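Local coordinates for ribonucleoside-diphosphate reductase subunit beta (Bacillus halodurans C-125, PDB 2RCC), which provides precursors for DNA synthesis, probably by helping to convert ribonucleoside diphosphates into deoxyribonucleotides as the iron-binding small subunit of a class I ribonucleotide reductase, at residues L185-Y198 / S210-V224. Numbering follows the deposited sequence. Where two conformers were deposited one is given.
Sequences LEGLNFYSGFAFFY and STMINYINRDEQLHV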
# COMPACT_ATOMS: atom_id res chain seq x y z
N LEU A 185 18.84 0.23 3.27
CA LEU A 185 18.20 -1.06 3.04
C LEU A 185 17.73 -1.25 1.61
O LEU A 185 17.77 -2.37 1.12
CB LEU A 185 16.99 -1.31 3.97
CG LEU A 185 17.20 -1.58 5.46
CD1 LEU A 185 15.87 -2.05 6.06
CD2 LEU A 185 18.25 -2.59 5.71
N GLU A 186 17.27 -0.18 0.97
CA GLU A 186 16.79 -0.20 -0.45
C GLU A 186 17.84 0.21 -1.46
O GLU A 186 17.72 -0.08 -2.63
CB GLU A 186 15.70 0.84 -0.59
CG GLU A 186 14.53 0.66 0.34
CD GLU A 186 13.27 0.07 -0.27
OE1 GLU A 186 13.29 -0.48 -1.39
OE2 GLU A 186 12.21 0.23 0.40
N GLY A 187 18.85 0.96 -1.01
CA GLY A 187 19.84 1.52 -1.92
C GLY A 187 21.24 0.98 -1.86
O GLY A 187 22.08 1.42 -2.64
N LEU A 188 21.50 0.02 -1.00
CA LEU A 188 22.87 -0.52 -0.84
C LEU A 188 22.90 -1.99 -0.43
O LEU A 188 23.61 -2.76 -1.08
CB LEU A 188 23.65 0.36 0.14
CG LEU A 188 25.12 0.03 0.48
CD1 LEU A 188 26.00 -0.02 -0.73
CD2 LEU A 188 25.66 1.11 1.43
N ASN A 189 22.14 -2.38 0.61
CA ASN A 189 22.05 -3.79 1.05
C ASN A 189 21.66 -4.71 -0.06
O ASN A 189 20.78 -4.40 -0.82
CB ASN A 189 21.05 -3.98 2.20
CG ASN A 189 21.57 -3.43 3.50
OD1 ASN A 189 22.56 -2.69 3.49
ND2 ASN A 189 20.94 -3.78 4.60
N PHE A 190 22.38 -5.82 -0.16
CA PHE A 190 22.21 -6.82 -1.21
C PHE A 190 22.51 -6.37 -2.64
O PHE A 190 22.35 -7.17 -3.53
CB PHE A 190 20.85 -7.54 -1.12
CG PHE A 190 20.62 -8.17 0.20
CD1 PHE A 190 21.47 -9.16 0.67
CD2 PHE A 190 19.56 -7.76 1.01
CE1 PHE A 190 21.29 -9.71 1.92
CE2 PHE A 190 19.37 -8.31 2.25
CZ PHE A 190 20.23 -9.29 2.71
N TYR A 191 23.06 -5.18 -2.85
CA TYR A 191 23.45 -4.78 -4.20
C TYR A 191 24.54 -5.69 -4.75
O TYR A 191 24.56 -5.85 -5.95
CB TYR A 191 23.78 -3.28 -4.31
CG TYR A 191 22.51 -2.43 -4.47
CD1 TYR A 191 21.39 -2.62 -3.65
CD2 TYR A 191 22.43 -1.44 -5.46
CE1 TYR A 191 20.21 -1.84 -3.81
CE2 TYR A 191 21.25 -0.68 -5.63
CZ TYR A 191 20.16 -0.87 -4.80
OH TYR A 191 19.00 -0.10 -4.97
N SER A 192 25.42 -6.28 -3.91
CA SER A 192 26.40 -7.30 -4.36
C SER A 192 25.69 -8.52 -4.90
O SER A 192 26.12 -9.12 -5.89
CB SER A 192 27.26 -7.84 -3.21
OG SER A 192 27.99 -6.82 -2.60
N GLY A 193 24.62 -8.91 -4.21
CA GLY A 193 23.83 -10.05 -4.57
C GLY A 193 23.08 -9.83 -5.85
O GLY A 193 23.04 -10.70 -6.68
N PHE A 194 22.50 -8.64 -6.03
CA PHE A 194 21.85 -8.33 -7.31
C PHE A 194 22.85 -8.38 -8.45
O PHE A 194 22.56 -8.95 -9.49
CB PHE A 194 21.15 -6.98 -7.29
CG PHE A 194 20.08 -6.84 -6.20
CD1 PHE A 194 19.26 -7.91 -5.80
CD2 PHE A 194 19.88 -5.61 -5.60
CE1 PHE A 194 18.29 -7.77 -4.83
CE2 PHE A 194 18.89 -5.46 -4.59
CZ PHE A 194 18.10 -6.54 -4.21
N ALA A 195 24.04 -7.84 -8.23
CA ALA A 195 25.12 -7.92 -9.22
C ALA A 195 25.45 -9.35 -9.63
O ALA A 195 25.77 -9.59 -10.81
CB ALA A 195 26.38 -7.20 -8.71
N PHE A 196 25.40 -10.28 -8.68
CA PHE A 196 25.60 -11.72 -8.95
C PHE A 196 24.61 -12.20 -10.03
O PHE A 196 25.00 -12.87 -10.97
CB PHE A 196 25.53 -12.56 -7.66
CG PHE A 196 25.42 -14.05 -7.91
CD1 PHE A 196 26.56 -14.83 -8.02
CD2 PHE A 196 24.20 -14.68 -8.01
CE1 PHE A 196 26.47 -16.18 -8.24
CE2 PHE A 196 24.10 -16.04 -8.28
CZ PHE A 196 25.23 -16.78 -8.38
N PHE A 197 23.34 -11.83 -9.88
CA PHE A 197 22.34 -12.22 -10.83
C PHE A 197 22.60 -11.58 -12.20
O PHE A 197 22.50 -12.25 -13.24
CB PHE A 197 20.93 -11.92 -10.30
CG PHE A 197 20.60 -12.71 -9.07
CD1 PHE A 197 20.51 -14.08 -9.12
CD2 PHE A 197 20.41 -12.09 -7.86
CE1 PHE A 197 20.21 -14.81 -7.99
CE2 PHE A 197 20.11 -12.82 -6.74
CZ PHE A 197 20.02 -14.17 -6.81
N TYR A 198 22.97 -10.29 -12.21
CA TYR A 198 23.26 -9.61 -13.48
C TYR A 198 24.50 -10.17 -14.15
O TYR A 198 24.57 -10.20 -15.38
CB TYR A 198 23.42 -8.09 -13.29
CG TYR A 198 22.23 -7.37 -12.68
CD1 TYR A 198 20.92 -7.70 -13.02
CD2 TYR A 198 22.43 -6.31 -11.79
CE1 TYR A 198 19.84 -7.01 -12.46
CE2 TYR A 198 21.38 -5.63 -11.24
CZ TYR A 198 20.09 -5.98 -11.59
OH TYR A 198 19.08 -5.28 -11.02
N SER A 210 17.27 -12.59 -13.55
CA SER A 210 17.87 -11.27 -13.65
C SER A 210 16.88 -10.13 -14.01
O SER A 210 17.00 -9.00 -13.51
CB SER A 210 19.00 -11.34 -14.68
OG SER A 210 19.58 -10.09 -14.83
N THR A 211 15.96 -10.45 -14.90
CA THR A 211 14.88 -9.56 -15.28
C THR A 211 14.01 -9.18 -14.08
O THR A 211 13.75 -7.99 -13.86
CB THR A 211 13.94 -10.19 -16.33
OG1 THR A 211 14.66 -10.45 -17.55
CG2 THR A 211 12.76 -9.28 -16.57
N MSE A 212 13.65 -10.16 -13.25
CA MSE A 212 12.81 -9.88 -12.08
C MSE A 212 13.60 -9.09 -11.04
O MSE A 212 13.08 -8.15 -10.44
CB MSE A 212 12.26 -11.18 -11.49
CG MSE A 212 10.72 -11.10 -11.10
SE MSE A 212 10.16 -12.86 -11.18
CE MSE A 212 11.25 -13.30 -9.65
N ILE A 213 14.87 -9.45 -10.85
CA ILE A 213 15.78 -8.68 -9.99
C ILE A 213 15.87 -7.22 -10.45
O ILE A 213 15.86 -6.30 -9.63
CB ILE A 213 17.22 -9.29 -9.97
CG1 ILE A 213 17.24 -10.67 -9.31
CG2 ILE A 213 18.20 -8.38 -9.23
CD1 ILE A 213 16.92 -10.70 -7.82
N ASN A 214 15.94 -7.01 -11.75
CA ASN A 214 16.02 -5.69 -12.32
C ASN A 214 14.72 -4.91 -12.12
O ASN A 214 14.78 -3.72 -11.85
CB ASN A 214 16.38 -5.78 -13.79
CG ASN A 214 16.92 -4.47 -14.35
OD1 ASN A 214 16.40 -3.98 -15.35
ND2 ASN A 214 17.92 -3.89 -13.70
N TYR A 215 13.56 -5.57 -12.24
CA TYR A 215 12.28 -4.91 -11.89
C TYR A 215 12.26 -4.51 -10.42
O TYR A 215 11.84 -3.39 -10.11
CB TYR A 215 11.10 -5.76 -12.22
CG TYR A 215 10.88 -6.07 -13.70
CD1 TYR A 215 11.50 -5.34 -14.72
CD2 TYR A 215 9.97 -7.04 -14.07
CE1 TYR A 215 11.25 -5.64 -16.07
CE2 TYR A 215 9.71 -7.32 -15.39
CZ TYR A 215 10.35 -6.62 -16.38
OH TYR A 215 10.08 -6.90 -17.70
N ILE A 216 12.70 -5.42 -9.55
CA ILE A 216 12.81 -5.11 -8.12
C ILE A 216 13.74 -3.92 -7.87
O ILE A 216 13.38 -2.96 -7.16
CB ILE A 216 13.30 -6.32 -7.29
CG1 ILE A 216 12.26 -7.45 -7.27
CG2 ILE A 216 13.68 -5.88 -5.82
CD1 ILE A 216 12.75 -8.84 -6.79
N ASN A 217 14.91 -3.96 -8.49
CA ASN A 217 15.95 -2.94 -8.34
C ASN A 217 15.44 -1.56 -8.88
O ASN A 217 15.74 -0.53 -8.28
CB ASN A 217 17.24 -3.44 -9.03
CG ASN A 217 18.54 -2.85 -8.48
OD1 ASN A 217 18.60 -2.19 -7.44
ND2 ASN A 217 19.63 -3.18 -9.17
N ARG A 218 14.65 -1.56 -9.97
CA ARG A 218 14.03 -0.36 -10.53
C ARG A 218 13.03 0.26 -9.51
O ARG A 218 13.01 1.47 -9.28
CB ARG A 218 13.29 -0.66 -11.84
CG ARG A 218 12.30 0.44 -12.32
CD ARG A 218 11.69 0.27 -13.73
NE ARG A 218 10.64 -0.72 -14.12
CZ ARG A 218 9.87 -1.57 -13.40
NH1 ARG A 218 9.87 -1.71 -12.05
NH2 ARG A 218 9.04 -2.34 -14.11
N ASP A 219 12.19 -0.58 -8.93
CA ASP A 219 11.28 -0.13 -7.87
C ASP A 219 12.09 0.46 -6.71
O ASP A 219 11.72 1.49 -6.15
CB ASP A 219 10.48 -1.29 -7.29
CG ASP A 219 9.45 -1.86 -8.23
OD1 ASP A 219 9.04 -1.21 -9.19
OD2 ASP A 219 8.98 -2.96 -7.94
N GLU A 220 13.16 -0.20 -6.32
CA GLU A 220 13.98 0.32 -5.23
C GLU A 220 14.52 1.70 -5.52
O GLU A 220 14.56 2.50 -4.64
CB GLU A 220 15.12 -0.59 -4.89
CG GLU A 220 14.70 -1.90 -4.25
CD GLU A 220 15.93 -2.68 -3.80
OE1 GLU A 220 16.87 -2.84 -4.61
OE2 GLU A 220 15.92 -3.14 -2.63
N GLN A 221 14.84 2.02 -6.77
CA GLN A 221 15.37 3.34 -7.08
C GLN A 221 14.36 4.44 -6.82
O GLN A 221 14.74 5.51 -6.36
CB GLN A 221 15.92 3.45 -8.52
CG GLN A 221 16.95 2.39 -8.94
CD GLN A 221 17.97 2.06 -7.86
OE1 GLN A 221 18.72 2.93 -7.44
NE2 GLN A 221 18.03 0.78 -7.45
N LEU A 222 13.08 4.18 -7.10
CA LEU A 222 12.04 5.16 -6.81
C LEU A 222 11.81 5.28 -5.29
O LEU A 222 11.51 6.36 -4.78
CB LEU A 222 10.77 4.85 -7.59
CG LEU A 222 10.85 4.98 -9.11
CD1 LEU A 222 9.50 4.58 -9.78
CD2 LEU A 222 11.20 6.39 -9.51
N HIS A 223 11.98 4.18 -4.57
CA HIS A 223 11.85 4.18 -3.11
C HIS A 223 12.96 5.06 -2.54
O HIS A 223 12.68 5.93 -1.69
CB HIS A 223 11.93 2.78 -2.52
CG HIS A 223 10.86 1.82 -2.97
ND1 HIS A 223 10.73 0.56 -2.44
CD2 HIS A 223 9.87 1.93 -3.89
CE1 HIS A 223 9.73 -0.08 -3.03
NE2 HIS A 223 9.19 0.73 -3.92
N VAL A 224 14.20 4.88 -3.02
CA VAL A 224 15.34 5.72 -2.58
C VAL A 224 15.08 7.20 -2.91
O VAL A 224 15.38 8.05 -2.12
CB VAL A 224 16.69 5.29 -3.22
CG1 VAL A 224 17.79 6.28 -2.88
CG2 VAL A 224 17.08 3.88 -2.77
O HOH W 1 18.18 -3.65 -1.38
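The hydroxyl of Y191 joins the two segments: it donates to E186 O (2.7 Å), in the carbonyl plane and on a lone pair, and accepts from Q221 NE2 (2.8 Å), which arrives at the ring edge. Tyrosine suits the place because its long, rigid ring carries a group that can donate one hydrogen bond and accept another. Q221 NE2 also donates to N217 O, and its OE1 is taken by R292 of helix 278-295, which together fix the amide's rotation. A phenylalanine in place of Y191 would probably leave E186 O without this donor and cost Q221 NE2 its partner on the other segment.

Further along helix 207-237, H223 ND1 donates to E186 OE1 (3.0 Å) from above the carboxylate plane, with imidazole and carboxylate nearly perpendicular; a weak bond goes to OE2. The bend at chi2 of E186 (-104°) turns the carboxylate toward the imidazole, whose NE2 is held by Q118. E186, E220 and H223 probably bind the second iron of the di-iron site, as in relatives with this ferritin-like helical bundle, with E119 of helix 106-133 close by. Beside them a water oxygen lies 2.6 Å from E220 OE2 and bridges to N189 O in the type II turn from L188 to Y191, where the chain passes from helix 172-187 into helix 191-202.

Beyond the turn, the axes of helix 191-198 and helix 210-224 run roughly antiparallel, 144° between their directions. I213 divides its branches: CG2, anti to the backbone N, packs on F194 CD1 (3.6 Å), while CD1 lies against F197 CD2 (3.8 Å), a beta-branched residue thus serving two rings. Y198 enters as a knob among S210, I213, N214 and N217, its hydroxyl taking an almost straight bond (177°) from N214 ND2 (3.2 Å). V224 CG2 rests 3.7 Å from G187 CA, so close that a beta carbon on G187 would press on the methyl, which suits a glycine here.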